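Local structure of dual function macrocyclase-peptidase POPB (Galerina marginata, 5N4B) at residues Y100-Q105 and G124-G129; S468-K473 and K547-D552. The protein cleaves peptide bonds after proline and carries out both peptidase and macrocyclase steps in the biosynthesis of amanitin toxins. The protein carries 1 engineered substitution. All blocks are in the same frame, centred on the assembly; numbering follows the deposited sequence.

Contact 1: Y100-Q105 and G124-G129; sequences YNRGLQ and GDDNVG
Tyr-100 turns its CG anti to the backbone N (chi1 175°), and Asp-125 turns its CG beside its own backbone N (chi1 -63°). These torsions bring the tyrosine ring and the carboxylate together as a stack, with their planes 15° apart. Asp-125 CB sits over the ring centre in a CH-pi contact, 3.8 Å from the centroid of the Tyr-100 ring. Asp-125 CG lies over the CD1 side of the same face, 3.4 Å from Tyr-100 CD1. No direct hydrogen bond crosses between the two segments. Water does that work. One water joins Tyr-100 OH to Asp-125 OD1, and donates to the latter over 2.8 Å. A second joins Tyr-100 OH to Asp-126 OD2. The guanidinium of Arg-102 has Asp-126 OD2 near its plane, but NH1 stays 4.4 Å from that OD2, too far for a salt bridge. The carboxylate of Asp-125 is fixed from outside the two segments: Trp-98 NE1 donates to OD2, and Arg-447 forms a salt bridge with OD1. Asp-126 OD1 is bonded to Tyr-111 OH. The stack thus joins the end of strand 96-101 to the short helix 125-128, which leads into strand 129-133. Both strands belong to one four-stranded antiparallel sheet, a blade of the N-terminal beta-propeller of prolyl oligopeptidases.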
loop_
_atom_site.group_PDB
_atom_site.type_symbol
_atom_site.label_atom_id
_atom_site.label_comp_id
_atom_site.label_asym_id
_atom_site.label_seq_id
_atom_site.Cartn_x
_atom_site.Cartn_y
_atom_site.Cartn_z
ATOM N N TYR A 100 3.309 16.944 10.270
ATOM C CA TYR A 100 2.505 17.120 11.472
ATOM C C TYR A 100 1.043 17.258 11.092
ATOM O O TYR A 100 0.723 18.038 10.193
ATOM C CB TYR A 100 2.944 18.368 12.287
ATOM C CG TYR A 100 2.082 18.699 13.493
ATOM C CD1 TYR A 100 1.959 17.810 14.548
ATOM C CD2 TYR A 100 1.359 19.848 13.541
ATOM C CE1 TYR A 100 1.162 18.097 15.629
ATOM C CE2 TYR A 100 0.564 20.152 14.640
ATOM C CZ TYR A 100 0.480 19.242 15.647
ATOM O OH TYR A 100 -0.333 19.585 16.721
ATOM N N ASN A 101 0.167 16.483 11.742
ATOM C CA ASN A 101 -1.284 16.559 11.583
ATOM C C ASN A 101 -1.860 16.901 12.953
ATOM O O ASN A 101 -1.591 16.205 13.931
ATOM C CB ASN A 101 -1.810 15.214 11.091
ATOM C CG ASN A 101 -3.215 15.299 10.562
ATOM O OD1 ASN A 101 -4.109 15.803 11.245
ATOM N ND2 ASN A 101 -3.422 14.832 9.336
ATOM N N ARG A 102 -2.656 17.961 13.012
ATOM C CA ARG A 102 -3.287 18.363 14.259
ATOM C C ARG A 102 -4.213 17.297 14.816
ATOM O O ARG A 102 -4.485 17.311 16.029
ATOM C CB ARG A 102 -4.044 19.688 14.081
ATOM C CG ARG A 102 -3.125 20.863 13.803
ATOM C CD ARG A 102 -3.863 22.089 13.188
ATOM N NE ARG A 102 -4.892 22.650 14.061
ATOM C CZ ARG A 102 -4.659 23.607 14.956
ATOM N NH1 ARG A 102 -3.470 24.152 15.122
ATOM N NH2 ARG A 102 -5.675 24.065 15.678
ATOM N N GLY A 103 -4.726 16.412 13.968
ATOM C CA GLY A 103 -5.525 15.266 14.399
ATOM C C GLY A 103 -6.417 14.716 13.303
ATOM O O GLY A 103 -6.399 13.516 13.026
ATOM N N LEU A 104 -7.209 15.606 12.686
ATOM C CA LEU A 104 -8.224 15.235 11.715
ATOM C C LEU A 104 -8.026 15.928 10.386
ATOM O O LEU A 104 -8.954 15.971 9.576
ATOM C CB LEU A 104 -9.620 15.494 12.264
ATOM C CG LEU A 104 -9.982 14.687 13.522
ATOM C CD1 LEU A 104 -11.273 15.187 14.139
ATOM C CD2 LEU A 104 -10.034 13.208 13.241
ATOM N N GLN A 105 -6.846 16.472 10.119
ATOM C CA GLN A 105 -6.609 17.111 8.819
ATOM C C GLN A 105 -6.509 16.066 7.721
ATOM O O GLN A 105 -5.961 14.972 7.900
ATOM C CB GLN A 105 -5.344 17.984 8.874
ATOM C CG GLN A 105 -5.380 19.121 9.903
ATOM C CD GLN A 105 -4.099 19.835 9.899
ATOM O OE1 GLN A 105 -3.172 19.490 10.622
ATOM N NE2 GLN A 105 -4.022 20.894 9.109
ATOM N N GLY A 124 6.157 20.944 21.691
ATOM C CA GLY A 124 5.049 21.146 20.779
ATOM C C GLY A 124 5.495 21.589 19.397
ATOM O O GLY A 124 6.328 22.489 19.223
ATOM N N ASP A 125 4.914 20.939 18.384
ATOM C CA ASP A 125 5.314 21.155 17.001
ATOM C C ASP A 125 5.279 22.634 16.590
ATOM O O ASP A 125 6.199 23.112 15.926
ATOM C CB ASP A 125 4.426 20.327 16.091
ATOM C CG ASP A 125 4.602 18.858 16.346
ATOM O OD1 ASP A 125 4.111 18.366 17.398
ATOM O OD2 ASP A 125 5.303 18.193 15.533
ATOM N N ASP A 126 4.213 23.360 16.952
ATOM C CA ASP A 126 4.108 24.782 16.607
ATOM C C ASP A 126 5.027 25.677 17.410
ATOM O O ASP A 126 5.244 26.827 17.028
ATOM C CB ASP A 126 2.687 25.272 16.794
ATOM C CG ASP A 126 1.832 24.889 15.656
ATOM O OD1 ASP A 126 2.189 25.246 14.503
ATOM O OD2 ASP A 126 0.813 24.224 15.904
ATOM N N ASN A 127 5.539 25.201 18.509
ATOM C CA ASN A 127 6.514 25.961 19.257
ATOM C C ASN A 127 7.929 25.744 18.786
ATOM O O ASN A 127 8.790 26.582 19.076
ATOM C CB ASN A 127 6.415 25.598 20.726
ATOM C CG ASN A 127 5.150 26.156 21.375
ATOM O OD1 ASN A 127 4.751 27.280 21.094
ATOM N ND2 ASN A 127 4.504 25.352 22.205
ATOM N N VAL A 128 8.214 24.635 18.090
ATOM C CA VAL A 128 9.570 24.355 17.633
ATOM C C VAL A 128 9.718 24.443 16.116
ATOM O O VAL A 128 10.853 24.366 15.604
ATOM C CB VAL A 128 10.092 22.991 18.127
ATOM C CG1 VAL A 128 10.098 22.881 19.669
ATOM C CG2 VAL A 128 9.304 21.849 17.505
ATOM N N GLY A 129 8.615 24.609 15.383
ATOM C CA GLY A 129 8.640 24.655 13.932
ATOM C C GLY A 129 7.622 25.614 13.376
ATOM O O GLY A 129 6.745 26.111 14.098
HETATM O O HOH W 1 1.890 19.065 18.956
HETATM O O HOH W 2 -0.786 22.284 17.153
HETATM O O HOH W 3 -0.974 23.540 14.387
#

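Contact 2: S468-K473 and K547-D552; sequences SKDGTK and KVNTFD
Lys-469 and Asp-552 meet where a beta-hairpin turn lies against the N-terminal part of helix 548-563. The setting is the alpha/beta-hydrolase domain. The hairpin joins strands 459-467 and 473-481, at one edge of its eight-stranded sheet. Ser-468 to Gly-471 form a type I beta turn, closed by a bond from Gly-471 N to Ser-468 O.

Van der Waals contact comes first. The Lys-469 side chain is extended, with CG anti to the backbone N (chi1 -177°). Its CD passes Asp-552 OD2 at 3.8 Å. Ser-468 OG lies near the backbone of Asp-552, 3.7 Å from its C atom, but it hydrogen-bonds to OD1 of Asp-553, the next residue of the helix.

The charges come second. Lys-469 NZ and Asp-552 OD2 are 4.4 Å apart, beyond a salt bridge, yet their opposite charges probably still attract. Asp-470 OD2 forms a salt bridge with Arg-529, whose side chain also touches Asn-549.

Hydrogen bonds come third, and none links the segments directly. Within the turn, Asp-470 OD1 accepts from both Thr-472 N and Thr-472 OG1, which approach from the same face of the carboxylate. The bond to the backbone N makes an Asx turn. On the helix, Asn-549 ND2 hydrogen-bonds to Gly-541 O. Two waters bridge the segments. One runs from Lys-469 N to Asp-552 O. The other accepts from Lys-469 NZ at 2.8 Å and donates to Asp-552 OD2 at 2.6 Å.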
loop_
_atom_site.group_PDB
_atom_site.type_symbol
_atom_site.label_atom_id
_atom_site.label_comp_id
_atom_site.label_asym_id
_atom_site.label_seq_id
_atom_site.Cartn_x
_atom_site.Cartn_y
_atom_site.Cartn_z
ATOM N N SER A 468 -3.647 -25.289 7.326
ATOM C CA SER A 468 -4.455 -25.171 6.134
ATOM C C SER A 468 -4.813 -26.557 5.620
ATOM O O SER A 468 -4.311 -27.565 6.115
ATOM C CB SER A 468 -3.740 -24.334 5.064
ATOM O OG SER A 468 -4.669 -23.940 4.054
ATOM N N LYS A 469 -5.683 -26.578 4.611
ATOM C CA LYS A 469 -6.130 -27.830 3.982
ATOM C C LYS A 469 -4.995 -28.798 3.683
ATOM O O LYS A 469 -5.103 -30.000 3.976
ATOM C CB LYS A 469 -6.861 -27.434 2.687
ATOM C CG LYS A 469 -7.440 -28.585 1.944
ATOM C CD LYS A 469 -8.200 -28.113 0.715
ATOM C CE LYS A 469 -8.480 -29.258 -0.237
ATOM N NZ LYS A 469 -9.302 -28.755 -1.350
ATOM N N ASP A 470 -3.909 -28.313 3.093
ATOM C CA ASP A 470 -2.810 -29.133 2.650
ATOM C C ASP A 470 -1.803 -29.428 3.747
ATOM O O ASP A 470 -0.783 -30.068 3.473
ATOM C CB ASP A 470 -2.152 -28.540 1.402
ATOM C CG ASP A 470 -1.315 -27.274 1.673
ATOM O OD1 ASP A 470 -1.183 -26.889 2.859
ATOM O OD2 ASP A 470 -0.750 -26.706 0.705
ATOM N N GLY A 471 -2.056 -28.989 4.970
ATOM C CA GLY A 471 -1.177 -29.286 6.071
ATOM C C GLY A 471 -0.210 -28.173 6.435
ATOM O O GLY A 471 0.416 -28.239 7.498
ATOM N N THR A 472 -0.117 -27.126 5.609
ATOM C CA THR A 472 0.801 -26.029 5.888
ATOM C C THR A 472 0.384 -25.289 7.149
ATOM O O THR A 472 -0.794 -24.961 7.342
ATOM C CB THR A 472 0.824 -25.053 4.719
ATOM O OG1 THR A 472 1.124 -25.762 3.515
ATOM C CG2 THR A 472 1.871 -23.975 4.939
ATOM N N LYS A 473 1.342 -25.022 8.013
ATOM C CA LYS A 473 1.107 -24.253 9.217
ATOM C C LYS A 473 1.224 -22.769 8.902
ATOM O O LYS A 473 2.192 -22.318 8.288
ATOM C CB LYS A 473 2.103 -24.659 10.291
ATOM C CG LYS A 473 2.010 -26.147 10.649
ATOM C CD LYS A 473 0.627 -26.551 11.110
ATOM C CE LYS A 473 0.579 -28.030 11.562
ATOM N NZ LYS A 473 1.148 -28.962 10.506
ATOM N N LYS A 547 -2.888 -20.178 -6.638
ATOM C CA LYS A 547 -3.648 -19.092 -6.013
ATOM C C LYS A 547 -4.775 -19.620 -5.142
ATOM O O LYS A 547 -5.152 -18.969 -4.161
ATOM C CB LYS A 547 -4.215 -18.155 -7.099
ATOM C CG LYS A 547 -4.758 -16.840 -6.541
ATOM C CD LYS A 547 -3.592 -15.914 -6.134
ATOM C CE LYS A 547 -3.834 -15.156 -4.885
ATOM N NZ LYS A 547 -2.541 -14.496 -4.452
ATOM N N VAL A 548 -5.332 -20.785 -5.469
ATOM C CA VAL A 548 -6.375 -21.379 -4.630
ATOM C C VAL A 548 -5.899 -21.528 -3.186
ATOM O O VAL A 548 -6.712 -21.457 -2.262
ATOM C CB VAL A 548 -6.877 -22.712 -5.214
ATOM C CG1 VAL A 548 -5.783 -23.742 -5.194
ATOM C CG2 VAL A 548 -8.063 -23.244 -4.396
ATOM N N ASN A 549 -4.582 -21.682 -2.956
ATOM C CA ASN A 549 -4.108 -21.876 -1.593
ATOM C C ASN A 549 -4.352 -20.653 -0.724
ATOM O O ASN A 549 -4.587 -20.796 0.477
ATOM C CB ASN A 549 -2.624 -22.177 -1.576
ATOM C CG ASN A 549 -2.276 -23.500 -2.160
ATOM O OD1 ASN A 549 -3.089 -24.408 -2.296
ATOM N ND2 ASN A 549 -1.015 -23.621 -2.506
ATOM N N THR A 550 -4.304 -19.463 -1.323
ATOM C CA THR A 550 -4.615 -18.238 -0.576
ATOM C C THR A 550 -6.005 -18.306 0.027
ATOM O O THR A 550 -6.219 -17.950 1.198
ATOM C CB THR A 550 -4.505 -17.061 -1.514
ATOM O OG1 THR A 550 -3.162 -16.986 -2.064
ATOM C CG2 THR A 550 -4.831 -15.806 -0.810
ATOM N N PHE A 551 -6.970 -18.738 -0.787
ATOM C CA PHE A 551 -8.356 -18.853 -0.354
ATOM C C PHE A 551 -8.519 -19.957 0.692
ATOM O O PHE A 551 -9.173 -19.759 1.715
ATOM C CB PHE A 551 -9.266 -19.096 -1.564
ATOM C CG PHE A 551 -9.350 -17.915 -2.475
ATOM C CD1 PHE A 551 -8.439 -17.728 -3.481
ATOM C CD2 PHE A 551 -10.303 -16.948 -2.290
ATOM C CE1 PHE A 551 -8.475 -16.610 -4.296
ATOM C CE2 PHE A 551 -10.336 -15.844 -3.078
ATOM C CZ PHE A 551 -9.479 -15.679 -4.093
ATOM N N ASP A 552 -7.892 -21.123 0.459
ATOM C CA ASP A 552 -7.930 -22.188 1.442
ATOM C C ASP A 552 -7.334 -21.722 2.777
ATOM O O ASP A 552 -7.859 -22.040 3.842
ATOM C CB ASP A 552 -7.189 -23.413 0.891
ATOM C CG ASP A 552 -7.961 -24.137 -0.239
ATOM O OD1 ASP A 552 -9.204 -23.995 -0.301
ATOM O OD2 ASP A 552 -7.311 -24.873 -1.011
HETATM O O HOH W 4 -8.092 -26.626 -2.802
HETATM O O HOH W 5 -8.268 -24.792 3.907
#

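Overall arrangement
Contacts 1 and 2 lie on opposite sides of the chain's centre. Their centres are 46 Å apart, and their nearest atoms are about 32 Å apart, so they do not touch. Contact 1 belongs to the beta-propeller and closes before contact 2, in the hydrolase domain, begins along the chain. Both are away from the charge relay residues Ala-578, Asp-662 and His-699. Ala-578 is the engineered substitution at the serine position. At contact 1 the bound peptide packs a polar side chain against Asn-101. Contact 1 lies within one propeller blade, while contact 2 joins the edge of the eight-stranded sheet to a helix.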